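Local coordinates for protein AAA ATPase, central region (Enterococcus faecium, PDB 2R9G) that probably acts as an ATP-hydrolysing AAA+ protein of the MgsA family, represented here by its helical, strand-free C-terminal fragment in a four-chain assembly, at residues C[51-56]-C[92-97]. Residues are numbered along the deposited sequence; the frame is centred on the assembly and turned at random. Where two conformers were deposited one is given.
Sequences RRLMVI and ADVVVD. With ACT (acetate ion), chain R.
Leu53 reaches from one helix to another and sets its forked end against two consecutive valines, Val94 and Val95, a compact example of helix packing by aliphatic side chains alone. Its CD2 methyl is the shared point of contact, 3.7 Å from CG2 of Val94 and 3.9 Å from CG2 of Val95. The second branch, CD1, also comes within 3.9 Å of Val95 CG2, so that this one methyl meets both prongs of the leucine. A chi1 of 161° swings CG1 of Val95 opposite the backbone nitrogen and leaves CG2 on the nitrogen's flank, where it meets the leucine; the two side chains run nearly perpendicular to each other. No hydrogen bond links the segments, and the closest pair of CA atoms, Leu53 and Val95, stands 7.8 Å apart.

One polar site lies well away from this apolar patch: Arg51, with Arg52 nearby, holds an acetate, probably taken up from the crystallisation liquor. The anion sits at the edge of the Arg51 guanidinium: NH2 donates to acetate O at 2.7 Å, and NE gives a longer bond to OXT. In one of its two conformers, Arg52 also brings NE near OXT and pairs NH2 with Glu86 of the third subunit, contacts that remain less certain.

Within the helical bundle, Leu53 of helix 46-61 also touches Phe21 and Ile25 of helix 14-26 and Thr72 of helix 66-82. On helix 88-100, Val94 leans on Ala75 of helix 66-82, whereas Val95 packs against Ala33, Leu34 and Leu37 of helix 30-43, placing the contact at a buried meeting of five helices.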
loop_
_atom_site.group_PDB
_atom_site.type_symbol
_atom_site.label_atom_id
_atom_site.label_comp_id
_atom_site.label_asym_id
_atom_site.label_seq_id
_atom_site.Cartn_x
_atom_site.Cartn_y
_atom_site.Cartn_z
ATOM N N ARG C 51 -3.759 -16.794 -5.590
ATOM C CA ARG C 51 -5.100 -16.799 -5.015
ATOM C C ARG C 51 -5.071 -17.283 -3.583
ATOM O O ARG C 51 -5.616 -16.619 -2.695
ATOM C CB ARG C 51 -6.054 -17.658 -5.839
ATOM C CG ARG C 51 -6.748 -16.907 -6.955
ATOM C CD ARG C 51 -7.934 -17.690 -7.507
ATOM N NE ARG C 51 -7.534 -18.987 -8.050
ATOM C CZ ARG C 51 -7.075 -19.182 -9.285
ATOM N NH1 ARG C 51 -6.950 -18.163 -10.130
ATOM N NH2 ARG C 51 -6.739 -20.402 -9.678
ATOM N N ARG C 52 -4.413 -18.421 -3.361
ATOM C CA ARG C 52 -4.275 -18.967 -2.023
ATOM C C ARG C 52 -3.527 -18.050 -1.066
ATOM O O ARG C 52 -3.915 -17.915 0.093
ATOM C CB ARG C 52 -3.644 -20.353 -2.068
ATOM C CG ARG C 52 -4.644 -21.463 -1.821
ATOM C CD ARG C 52 -5.402 -21.906 -3.074
ATOM N NE ARG C 52 -6.386 -20.943 -3.565
ATOM C CZ ARG C 52 -7.572 -20.689 -3.010
ATOM N NH1 ARG C 52 -7.967 -21.310 -1.907
ATOM N NH2 ARG C 52 -8.375 -19.800 -3.576
ATOM N N LEU C 53 -2.473 -17.396 -1.557
ATOM C CA LEU C 53 -1.717 -16.449 -0.728
ATOM C C LEU C 53 -2.552 -15.260 -0.238
ATOM O O LEU C 53 -2.427 -14.870 0.916
ATOM C CB LEU C 53 -0.451 -15.965 -1.440
ATOM C CG LEU C 53 0.767 -15.718 -0.543
ATOM C CD1 LEU C 53 0.782 -16.650 0.659
ATOM C CD2 LEU C 53 2.018 -15.922 -1.342
ATOM N N MET C 54 -3.405 -14.703 -1.105
ATOM C CA MET C 54 -4.319 -13.624 -0.701
ATOM C C MET C 54 -5.359 -14.083 0.329
ATOM O O MET C 54 -5.667 -13.338 1.253
ATOM C CB MET C 54 -5.008 -12.963 -1.912
ATOM C CG MET C 54 -4.074 -12.113 -2.783
ATOM S SD MET C 54 -4.826 -11.326 -4.217
ATOM C CE MET C 54 -5.235 -12.716 -5.259
ATOM N N VAL C 55 -5.877 -15.306 0.170
ATOM C CA VAL C 55 -6.798 -15.906 1.145
ATOM C C VAL C 55 -6.132 -16.038 2.513
ATOM O O VAL C 55 -6.707 -15.618 3.517
ATOM C CB VAL C 55 -7.345 -17.296 0.693
ATOM C CG1 VAL C 55 -8.096 -18.003 1.840
ATOM C CG2 VAL C 55 -8.266 -17.141 -0.489
ATOM N N ILE C 56 -4.918 -16.588 2.534
ATOM C CA ILE C 56 -4.184 -16.829 3.787
ATOM C C ILE C 56 -3.947 -15.525 4.558
ATOM O O ILE C 56 -4.295 -15.433 5.733
ATOM C CB ILE C 56 -2.839 -17.575 3.550
ATOM C CG1 ILE C 56 -3.084 -18.982 2.992
ATOM C CG2 ILE C 56 -2.061 -17.689 4.843
ATOM C CD1 ILE C 56 -1.898 -19.542 2.216
ATOM N N ALA C 92 7.878 -15.415 -1.905
ATOM C CA ALA C 92 8.725 -15.816 -0.771
ATOM C C ALA C 92 8.735 -14.756 0.318
ATOM O O ALA C 92 8.581 -15.078 1.513
ATOM C CB ALA C 92 10.155 -16.104 -1.232
ATOM N N ASP C 93 8.912 -13.498 -0.102
ATOM C CA ASP C 93 8.923 -12.362 0.800
ATOM C C ASP C 93 7.655 -12.287 1.636
ATOM O O ASP C 93 7.722 -12.075 2.847
ATOM C CB ASP C 93 9.069 -11.052 0.018
ATOM C CG ASP C 93 10.474 -10.820 -0.510
ATOM O OD1 ASP C 93 10.631 -9.830 -1.243
ATOM O OD2 ASP C 93 11.408 -11.600 -0.213
ATOM N N VAL C 94 6.504 -12.456 0.987
ATOM C CA VAL C 94 5.240 -12.323 1.690
ATOM C C VAL C 94 4.936 -13.523 2.566
ATOM O O VAL C 94 4.354 -13.369 3.625
ATOM C CB VAL C 94 4.029 -11.899 0.779
ATOM C CG1 VAL C 94 4.259 -10.521 0.211
ATOM C CG2 VAL C 94 3.782 -12.865 -0.335
ATOM N N VAL C 95 5.381 -14.701 2.147
ATOM C CA VAL C 95 5.187 -15.925 2.924
ATOM C C VAL C 95 5.901 -15.823 4.278
ATOM O O VAL C 95 5.297 -16.071 5.320
ATOM C CB VAL C 95 5.603 -17.192 2.114
ATOM C CG1 VAL C 95 5.844 -18.393 3.015
ATOM C CG2 VAL C 95 4.540 -17.539 1.086
ATOM N N VAL C 96 7.163 -15.404 4.262
ATOM C CA VAL C 96 7.932 -15.231 5.496
ATOM C C VAL C 96 7.282 -14.194 6.415
ATOM O O VAL C 96 7.064 -14.463 7.599
ATOM C CB VAL C 96 9.408 -14.884 5.205
ATOM C CG1 VAL C 96 10.154 -14.698 6.490
ATOM C CG2 VAL C 96 10.061 -16.007 4.407
ATOM N N ASP C 97 6.947 -13.037 5.840
ATOM C CA ASP C 97 6.243 -11.955 6.528
ATOM C C ASP C 97 4.926 -12.437 7.147
ATOM O O ASP C 97 4.658 -12.142 8.307
ATOM C CB ASP C 97 5.993 -10.783 5.558
ATOM C CG ASP C 97 5.387 -9.543 6.239
ATOM O OD1 ASP C 97 5.379 -9.438 7.486
ATOM O OD2 ASP C 97 4.916 -8.651 5.503
HETATM C C ACT R . -6.991 -22.464 -6.731
HETATM O O ACT R . -7.441 -22.252 -7.878
HETATM O OXT ACT R . -6.743 -21.443 -6.068
HETATM C CH3 ACT R . -6.761 -23.841 -6.179
#